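MIP07328p (Drosophila melanogaster, PDB 6FKK) is a semaphorin axon-guidance cue with chemorepellent activity, whose extracellular sema domain probably binds a cell-surface receptor to steer growing axons. Local coordinates at residues Thr154-Asp159 / Gly205-Phe210; Gly413-Phe418 / Leu462-Asp467. All coordinates share one frame; numbering follows the deposited sequence.

Overall arrangement
Both contacts lie in the sema domain, a ring of antiparallel β-sheet blades of the β-propeller class, and each joins the facing sides of neighbouring blades. Interaction 1 (154-159 with 205-210) and interaction 2 (413-418 with 462-467) sit on opposite sides of the chain's centre, about 12 and 14 Å from it. Their centres are 26 Å apart and their nearest atoms about 14 Å, so they do not touch. Each is a small apolar join in which one valine meets two side chains, with no hydrogen bond across. The glycan-bearing N152 lies just before the first segment of interaction 1.

Interaction 1: residues Thr154-Asp159 / Gly205-Phe210; sequences TYAFAD and GYVLFF
V207, which meets A156 and A158 across this contact, has its backbone hydrogen-bonded to V232 of strand 225-233, within its own sheet; no hydrogen bond crosses between 154-159 and 205-210. What crosses is methyl packing. The isopropyl group of V207 faces two alanines two residues apart on strand 154-158, one methyl for each. CG2 of V207 approaches CB of A158 at 4.1 Å, and CG1 of V207 lies 4.4 Å from CB of A156. With CG1 anti to the backbone N (chi1 178°), the two methyls spread along the run of the opposing strand, which travels in roughly the reverse direction. The small alanines let the chains come within 7.7 Å, CA of A158 to CA of V207. Farther along, the F209 ring leans toward T154 without reaching contact, its CD2 being 4.6 Å from CG2 of T154, and packs instead on Y163, A165 and A200. Y155 points away from this interface, and its hydroxyl is hydrogen-bonded to the carbonyl O of Y89. At the other end K234 touches both A158 and V207 and forms a salt bridge with D159, a poorly ordered residue, so the details of this bridge are less certain. Strand 154-158 is the edge of one antiparallel sheet, while strand 206-214 is second in the next, between 196-203 and 225-233. Such face-to-face apolar packing of successive antiparallel blades is characteristic of the β-propeller that forms the sema domain.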
ATOM      1  N   THR A 154      -4.509   3.953  -8.552  1.00 46.49           N
ATOM      2  CA  THR A 154      -3.205   4.371  -8.053  1.00 47.87           C
ATOM      3  C   THR A 154      -2.331   4.794  -9.230  1.00 50.40           C
ATOM      4  O   THR A 154      -2.736   4.713 -10.394  1.00 50.54           O
ATOM      5  CB  THR A 154      -2.535   3.251  -7.248  1.00 49.55           C
ATOM      6  OG1 THR A 154      -1.379   3.768  -6.577  1.00 64.27           O
ATOM      7  CG2 THR A 154      -2.114   2.113  -8.169  1.00 34.43           C
ATOM      8  N   TYR A 155      -1.117   5.247  -8.921  1.00 37.93           N
ATOM      9  CA  TYR A 155      -0.191   5.703  -9.949  1.00 45.26           C
ATOM     10  C   TYR A 155       1.227   5.626  -9.403  1.00 47.95           C
ATOM     11  O   TYR A 155       1.447   5.357  -8.220  1.00 53.01           O
ATOM     12  CB  TYR A 155      -0.516   7.130 -10.404  1.00 48.85           C
ATOM     13  CG  TYR A 155      -0.180   8.190  -9.377  1.00 52.04           C
ATOM     14  CD1 TYR A 155      -1.057   8.484  -8.342  1.00 43.19           C
ATOM     15  CD2 TYR A 155       1.014   8.896  -9.443  1.00 59.78           C
ATOM     16  CE1 TYR A 155      -0.752   9.451  -7.401  1.00 48.81           C
ATOM     17  CE2 TYR A 155       1.327   9.865  -8.506  1.00 54.06           C
ATOM     18  CZ  TYR A 155       0.440  10.138  -7.487  1.00 55.52           C
ATOM     19  OH  TYR A 155       0.748  11.102  -6.551  1.00 67.38           O
ATOM     20  N   ALA A 156       2.190   5.885 -10.287  1.00 39.33           N
ATOM     21  CA  ALA A 156       3.598   5.902  -9.911  1.00 44.80           C
ATOM     22  C   ALA A 156       4.379   6.646 -10.983  1.00 56.98           C
ATOM     23  O   ALA A 156       4.266   6.321 -12.169  1.00 60.32           O
ATOM     24  CB  ALA A 156       4.144   4.482  -9.737  1.00 37.58           C
ATOM     25  N   PHE A 157       5.165   7.637 -10.565  1.00 49.27           N
ATOM     26  CA  PHE A 157       5.980   8.439 -11.472  1.00 47.82           C
ATOM     27  C   PHE A 157       7.398   7.879 -11.465  1.00 52.99           C
ATOM     28  O   PHE A 157       8.137   8.053 -10.491  1.00 69.26           O
ATOM     29  CB  PHE A 157       5.961   9.909 -11.056  1.00 57.35           C
ATOM     30  CG  PHE A 157       6.481  10.847 -12.109  1.00 61.63           C
ATOM     31  CD1 PHE A 157       5.655  11.290 -13.128  1.00 68.74           C
ATOM     32  CD2 PHE A 157       7.791  11.296 -12.073  1.00 72.86           C
ATOM     33  CE1 PHE A 157       6.127  12.157 -14.097  1.00 83.28           C
ATOM     34  CE2 PHE A 157       8.270  12.164 -13.037  1.00 80.38           C
ATOM     35  CZ  PHE A 157       7.436  12.594 -14.050  1.00 83.01           C
ATOM     36  N   ALA A 158       7.778   7.211 -12.555  1.00 57.27           N
ATOM     37  CA  ALA A 158       9.055   6.514 -12.645  1.00 58.72           C
ATOM     38  C   ALA A 158       9.806   6.959 -13.891  1.00 71.83           C
ATOM     39  O   ALA A 158       9.269   6.892 -15.001  1.00 71.33           O
ATOM     40  CB  ALA A 158       8.850   4.996 -12.668  1.00 62.66           C
ATOM     41  N   ASP A 159      11.052   7.403 -13.696  1.00 71.85           N
ATOM     42  CA  ASP A 159      11.948   7.794 -14.787  1.00 77.16           C
ATOM     43  C   ASP A 159      11.297   8.817 -15.716  1.00 73.61           C
ATOM     44  O   ASP A 159      11.416   8.743 -16.941  1.00 80.15           O
ATOM     45  CB  ASP A 159      12.425   6.573 -15.572  1.00 99.21           C
ATOM     46  CG  ASP A 159      13.517   5.808 -14.849  1.00124.10           C
ATOM     47  OD1 ASP A 159      13.806   6.142 -13.680  1.00131.92           O
ATOM     48  OD2 ASP A 159      14.090   4.880 -15.456  1.00128.07           O
ATOM     49  N   GLY A 205      13.917  -1.310 -12.824  1.00 40.09           N
ATOM     50  CA  GLY A 205      13.509  -1.199 -14.205  1.00 63.16           C
ATOM     51  C   GLY A 205      12.091  -1.639 -14.492  1.00 57.43           C
ATOM     52  O   GLY A 205      11.650  -1.539 -15.643  1.00 48.38           O
ATOM     53  N   TYR A 206      11.367  -2.126 -13.489  1.00 51.85           N
ATOM     54  CA  TYR A 206       9.961  -2.475 -13.620  1.00 42.38           C
ATOM     55  C   TYR A 206       9.102  -1.468 -12.866  1.00 44.05           C
ATOM     56  O   TYR A 206       9.588  -0.678 -12.050  1.00 36.43           O
ATOM     57  CB  TYR A 206       9.682  -3.886 -13.082  1.00 45.63           C
ATOM     58  CG  TYR A 206      10.494  -4.988 -13.721  1.00 54.89           C
ATOM     59  CD1 TYR A 206      10.120  -5.532 -14.942  1.00 43.87           C
ATOM     60  CD2 TYR A 206      11.623  -5.498 -13.093  1.00 36.35           C
ATOM     61  CE1 TYR A 206      10.855  -6.546 -15.528  1.00 65.82           C
ATOM     62  CE2 TYR A 206      12.368  -6.513 -13.672  1.00 51.08           C
ATOM     63  CZ  TYR A 206      11.979  -7.031 -14.889  1.00 61.74           C
ATOM     64  OH  TYR A 206      12.711  -8.039 -15.474  1.00 62.50           O
ATOM     65  N   VAL A 207       7.806  -1.504 -13.157  1.00 47.84           N
ATOM     66  CA  VAL A 207       6.791  -0.842 -12.349  1.00 46.65           C
ATOM     67  C   VAL A 207       5.799  -1.911 -11.924  1.00 39.43           C
ATOM     68  O   VAL A 207       5.174  -2.559 -12.773  1.00 54.14           O
ATOM     69  CB  VAL A 207       6.090   0.297 -13.104  1.00 36.10           C
ATOM     70  CG1 VAL A 207       5.004   0.908 -12.235  1.00 35.63           C
ATOM     71  CG2 VAL A 207       7.097   1.358 -13.512  1.00 38.38           C
ATOM     72  N   LEU A 208       5.674  -2.113 -10.617  1.00 54.00           N
ATOM     73  CA  LEU A 208       4.803  -3.135 -10.059  1.00 31.73           C
ATOM     74  C   LEU A 208       3.478  -2.511  -9.640  1.00 37.73           C
ATOM     75  O   LEU A 208       3.450  -1.426  -9.058  1.00 37.73           O
ATOM     76  CB  LEU A 208       5.467  -3.811  -8.857  1.00 31.06           C
ATOM     77  CG  LEU A 208       6.873  -4.373  -9.083  1.00 41.71           C
ATOM     78  CD1 LEU A 208       7.545  -4.677  -7.755  1.00 39.74           C
ATOM     79  CD2 LEU A 208       6.824  -5.618  -9.950  1.00 45.44           C
ATOM     80  N   PHE A 209       2.383  -3.201  -9.948  1.00 31.29           N
ATOM     81  CA  PHE A 209       1.046  -2.777  -9.559  1.00 33.97           C
ATOM     82  C   PHE A 209       0.406  -3.849  -8.690  1.00 43.68           C
ATOM     83  O   PHE A 209       0.549  -5.045  -8.961  1.00 54.63           O
ATOM     84  CB  PHE A 209       0.164  -2.505 -10.784  1.00 32.14           C
ATOM     85  CG  PHE A 209       0.657  -1.382 -11.649  1.00 53.06           C
ATOM     86  CD1 PHE A 209       1.592  -1.617 -12.643  1.00 47.03           C
ATOM     87  CD2 PHE A 209       0.184  -0.092 -11.470  1.00 40.53           C
ATOM     88  CE1 PHE A 209       2.049  -0.589 -13.441  1.00 44.09           C
ATOM     89  CE2 PHE A 209       0.638   0.942 -12.264  1.00 40.26           C
ATOM     90  CZ  PHE A 209       1.573   0.694 -13.251  1.00 56.46           C
ATOM     91  N   PHE A 210      -0.300  -3.418  -7.649  1.00 30.34           N
ATOM     92  CA  PHE A 210      -0.977  -4.320  -6.727  1.00 29.89           C
ATOM     93  C   PHE A 210      -2.466  -4.013  -6.737  1.00 41.78           C
ATOM     94  O   PHE A 210      -2.863  -2.851  -6.596  1.00 54.33           O
ATOM     95  CB  PHE A 210      -0.405  -4.191  -5.313  1.00 29.40           C
ATOM     96  CG  PHE A 210       1.040  -4.591  -5.207  1.00 46.84           C
ATOM     97  CD1 PHE A 210       2.046  -3.693  -5.523  1.00 41.17           C
ATOM     98  CD2 PHE A 210       1.392  -5.868  -4.801  1.00 46.57           C
ATOM     99  CE1 PHE A 210       3.375  -4.058  -5.431  1.00 50.17           C
ATOM    100  CE2 PHE A 210       2.719  -6.239  -4.706  1.00 38.99           C
ATOM    101  CZ  PHE A 210       3.713  -5.333  -5.022  1.00 52.53           C
TER

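Interaction 2: residues Gly413-Phe418 / Leu462-Asp467; sequences GKVTKF and LVVVSD
V415 reaches both L462 and V464, splitting its two methyls between them. From CB, which itself touches neither residue, CG1 leaves anti to the backbone N (chi1 173°) and meets CD2 of L462 at 3.8 Å. This is a tip-to-tip encounter, the two side chains extending toward each other. The second branch, CG2, comes within 4.0 Å of CG2 of V464. Here the valines pass alongside one another, pointing in opposite directions. No hydrogen bond joins the segments, and the backbones stay well apart, 8.7 Å between CA of V415 and CA of V464, leaving the gap to be bridged by buried aliphatic groups. V443 adds to this apolar patch by touching both V415 and V464. Beside it, K417 sends its NZ into a hydrogen bond with NE2 of H477. Strand 414-423 is an inner strand of its antiparallel sheet, between 402-410 and 432-442; strand 461-465 is likewise inner, between 452-456 and 469-474. Y407 of strand 402-410 and I455 of strand 452-456 both touch L462, and L453 and I450 pack on V464, so the contact lies between two neighbouring sheets of the propeller.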
ATOM      1  N   GLY A 413     -11.233   2.667  13.465  1.00 55.77           N
ATOM      2  CA  GLY A 413     -10.465   3.791  13.953  1.00 54.29           C
ATOM      3  C   GLY A 413      -9.350   3.430  14.911  1.00 58.07           C
ATOM      4  O   GLY A 413      -8.764   4.335  15.519  1.00 57.68           O
ATOM      5  N   LYS A 414      -9.041   2.148  15.068  1.00 60.49           N
ATOM      6  CA  LYS A 414      -7.994   1.703  15.972  1.00 54.57           C
ATOM      7  C   LYS A 414      -6.677   1.538  15.224  1.00 56.78           C
ATOM      8  O   LYS A 414      -6.639   1.388  14.001  1.00 55.25           O
ATOM      9  CB  LYS A 414      -8.377   0.381  16.641  1.00 46.96           C
ATOM     10  CG  LYS A 414      -9.753   0.366  17.290  1.00 61.12           C
ATOM     11  CD  LYS A 414      -9.920  -0.855  18.186  1.00 69.94           C
ATOM     12  CE  LYS A 414     -11.364  -1.031  18.624  1.00 71.42           C
ATOM     13  NZ  LYS A 414     -11.924   0.210  19.228  1.00 83.69           N
ATOM     14  N   VAL A 415      -5.586   1.562  15.985  1.00 51.35           N
ATOM     15  CA  VAL A 415      -4.244   1.365  15.455  1.00 47.34           C
ATOM     16  C   VAL A 415      -3.567   0.276  16.273  1.00 60.73           C
ATOM     17  O   VAL A 415      -3.615   0.302  17.508  1.00 74.33           O
ATOM     18  CB  VAL A 415      -3.418   2.664  15.489  1.00 41.96           C
ATOM     19  CG1 VAL A 415      -1.972   2.386  15.105  1.00 46.71           C
ATOM     20  CG2 VAL A 415      -4.033   3.706  14.565  1.00 42.32           C
ATOM     21  N   THR A 416      -2.940  -0.678  15.588  1.00 51.70           N
ATOM     22  CA  THR A 416      -2.284  -1.812  16.229  1.00 54.39           C
ATOM     23  C   THR A 416      -0.797  -1.788  15.901  1.00 68.55           C
ATOM     24  O   THR A 416      -0.416  -1.829  14.727  1.00 76.06           O
ATOM     25  CB  THR A 416      -2.907  -3.134  15.776  1.00 66.75           C
ATOM     26  OG1 THR A 416      -4.271  -3.200  16.212  1.00 83.01           O
ATOM     27  CG2 THR A 416      -2.137  -4.311  16.357  1.00 70.96           C
ATOM     28  N   LYS A 417       0.033  -1.718  16.938  1.00 53.92           N
ATOM     29  CA  LYS A 417       1.469  -1.920  16.815  1.00 50.62           C
ATOM     30  C   LYS A 417       1.797  -3.373  17.126  1.00 47.52           C
ATOM     31  O   LYS A 417       1.224  -3.960  18.050  1.00 63.79           O
ATOM     32  CB  LYS A 417       2.248  -1.018  17.775  1.00 49.94           C
ATOM     33  CG  LYS A 417       1.968   0.467  17.677  1.00 57.81           C
ATOM     34  CD  LYS A 417       2.681   1.193  18.814  1.00 81.95           C
ATOM     35  CE  LYS A 417       2.626   2.705  18.662  1.00 81.37           C
ATOM     36  NZ  LYS A 417       1.235   3.233  18.621  1.00 92.56           N
ATOM     37  N   PHE A 418       2.723  -3.950  16.365  1.00 38.12           N
ATOM     38  CA  PHE A 418       3.190  -5.296  16.671  1.00 38.25           C
ATOM     39  C   PHE A 418       4.522  -5.547  15.982  1.00 47.60           C
ATOM     40  O   PHE A 418       4.856  -4.916  14.976  1.00 54.35           O
ATOM     41  CB  PHE A 418       2.166  -6.365  16.265  1.00 37.70           C
ATOM     42  CG  PHE A 418       2.057  -6.586  14.779  1.00 44.22           C
ATOM     43  CD1 PHE A 418       1.173  -5.842  14.016  1.00 53.36           C
ATOM     44  CD2 PHE A 418       2.821  -7.559  14.152  1.00 42.17           C
ATOM     45  CE1 PHE A 418       1.065  -6.051  12.654  1.00 49.69           C
ATOM     46  CE2 PHE A 418       2.719  -7.771  12.791  1.00 48.61           C
ATOM     47  CZ  PHE A 418       1.839  -7.017  12.041  1.00 50.73           C
ATOM     48  N   LEU A 462       3.054   9.355  14.368  1.00 61.63           N
ATOM     49  CA  LEU A 462       2.238   8.563  13.459  1.00 57.47           C
ATOM     50  C   LEU A 462       1.022   9.398  13.085  1.00 49.51           C
ATOM     51  O   LEU A 462       0.291   9.863  13.965  1.00 62.54           O
ATOM     52  CB  LEU A 462       1.815   7.243  14.100  1.00 45.21           C
ATOM     53  CG  LEU A 462       0.795   6.417  13.313  1.00 43.34           C
ATOM     54  CD1 LEU A 462       1.409   5.883  12.031  1.00 60.38           C
ATOM     55  CD2 LEU A 462       0.238   5.283  14.157  1.00 42.66           C
ATOM     56  N   VAL A 463       0.813   9.599  11.788  1.00 55.73           N
ATOM     57  CA  VAL A 463      -0.265  10.446  11.293  1.00 65.61           C
ATOM     58  C   VAL A 463      -1.352   9.542  10.732  1.00 61.48           C
ATOM     59  O   VAL A 463      -1.171   8.912   9.683  1.00 62.28           O
ATOM     60  CB  VAL A 463       0.229  11.442  10.237  1.00 67.72           C
ATOM     61  CG1 VAL A 463      -0.931  12.300   9.739  1.00 71.08           C
ATOM     62  CG2 VAL A 463       1.335  12.311  10.812  1.00 65.70           C
ATOM     63  N   VAL A 464      -2.481   9.478  11.429  1.00 60.28           N
ATOM     64  CA  VAL A 464      -3.639   8.735  10.946  1.00 53.71           C
ATOM     65  C   VAL A 464      -4.437   9.622  10.002  1.00 57.08           C
ATOM     66  O   VAL A 464      -4.653  10.810  10.273  1.00 77.98           O
ATOM     67  CB  VAL A 464      -4.496   8.252  12.129  1.00 50.17           C
ATOM     68  CG1 VAL A 464      -5.707   7.480  11.630  1.00 48.68           C
ATOM     69  CG2 VAL A 464      -3.658   7.400  13.067  1.00 45.31           C
ATOM     70  N   VAL A 465      -4.880   9.050   8.886  1.00 49.15           N
ATOM     71  CA  VAL A 465      -5.566   9.794   7.835  1.00 46.28           C
ATOM     72  C   VAL A 465      -6.947   9.187   7.627  1.00 61.94           C
ATOM     73  O   VAL A 465      -7.066   8.000   7.298  1.00 64.71           O
ATOM     74  CB  VAL A 465      -4.769   9.786   6.521  1.00 57.35           C
ATOM     75  CG1 VAL A 465      -5.523  10.547   5.442  1.00 56.16           C
ATOM     76  CG2 VAL A 465      -3.387  10.377   6.738  1.00 62.23           C
ATOM     77  N   SER A 466      -7.983   9.999   7.812  1.00 48.07           N
ATOM     78  CA  SER A 466      -9.351   9.623   7.498  1.00 49.70           C
ATOM     79  C   SER A 466      -9.800  10.381   6.252  1.00 65.23           C
ATOM     80  O   SER A 466      -9.004  11.048   5.583  1.00 76.08           O
ATOM     81  CB  SER A 466     -10.271   9.895   8.689  1.00 64.19           C
ATOM     82  OG  SER A 466     -10.515  11.284   8.836  1.00 65.65           O
ATOM     83  N   ASP A 467     -11.094  10.280   5.938  1.00 58.36           N
ATOM     84  CA  ASP A 467     -11.615  10.989   4.775  1.00 59.63           C
ATOM     85  C   ASP A 467     -11.529  12.497   4.961  1.00 63.66           C
ATOM     86  O   ASP A 467     -11.264  13.233   4.005  1.00 73.93           O
ATOM     87  CB  ASP A 467     -13.057  10.567   4.497  1.00 65.71           C
ATOM     88  CG  ASP A 467     -13.146   9.278   3.706  1.00 85.02           C
ATOM     89  OD1 ASP A 467     -12.194   8.968   2.956  1.00 86.36           O
ATOM     90  OD2 ASP A 467     -14.173   8.581   3.833  1.00 83.60           O
TER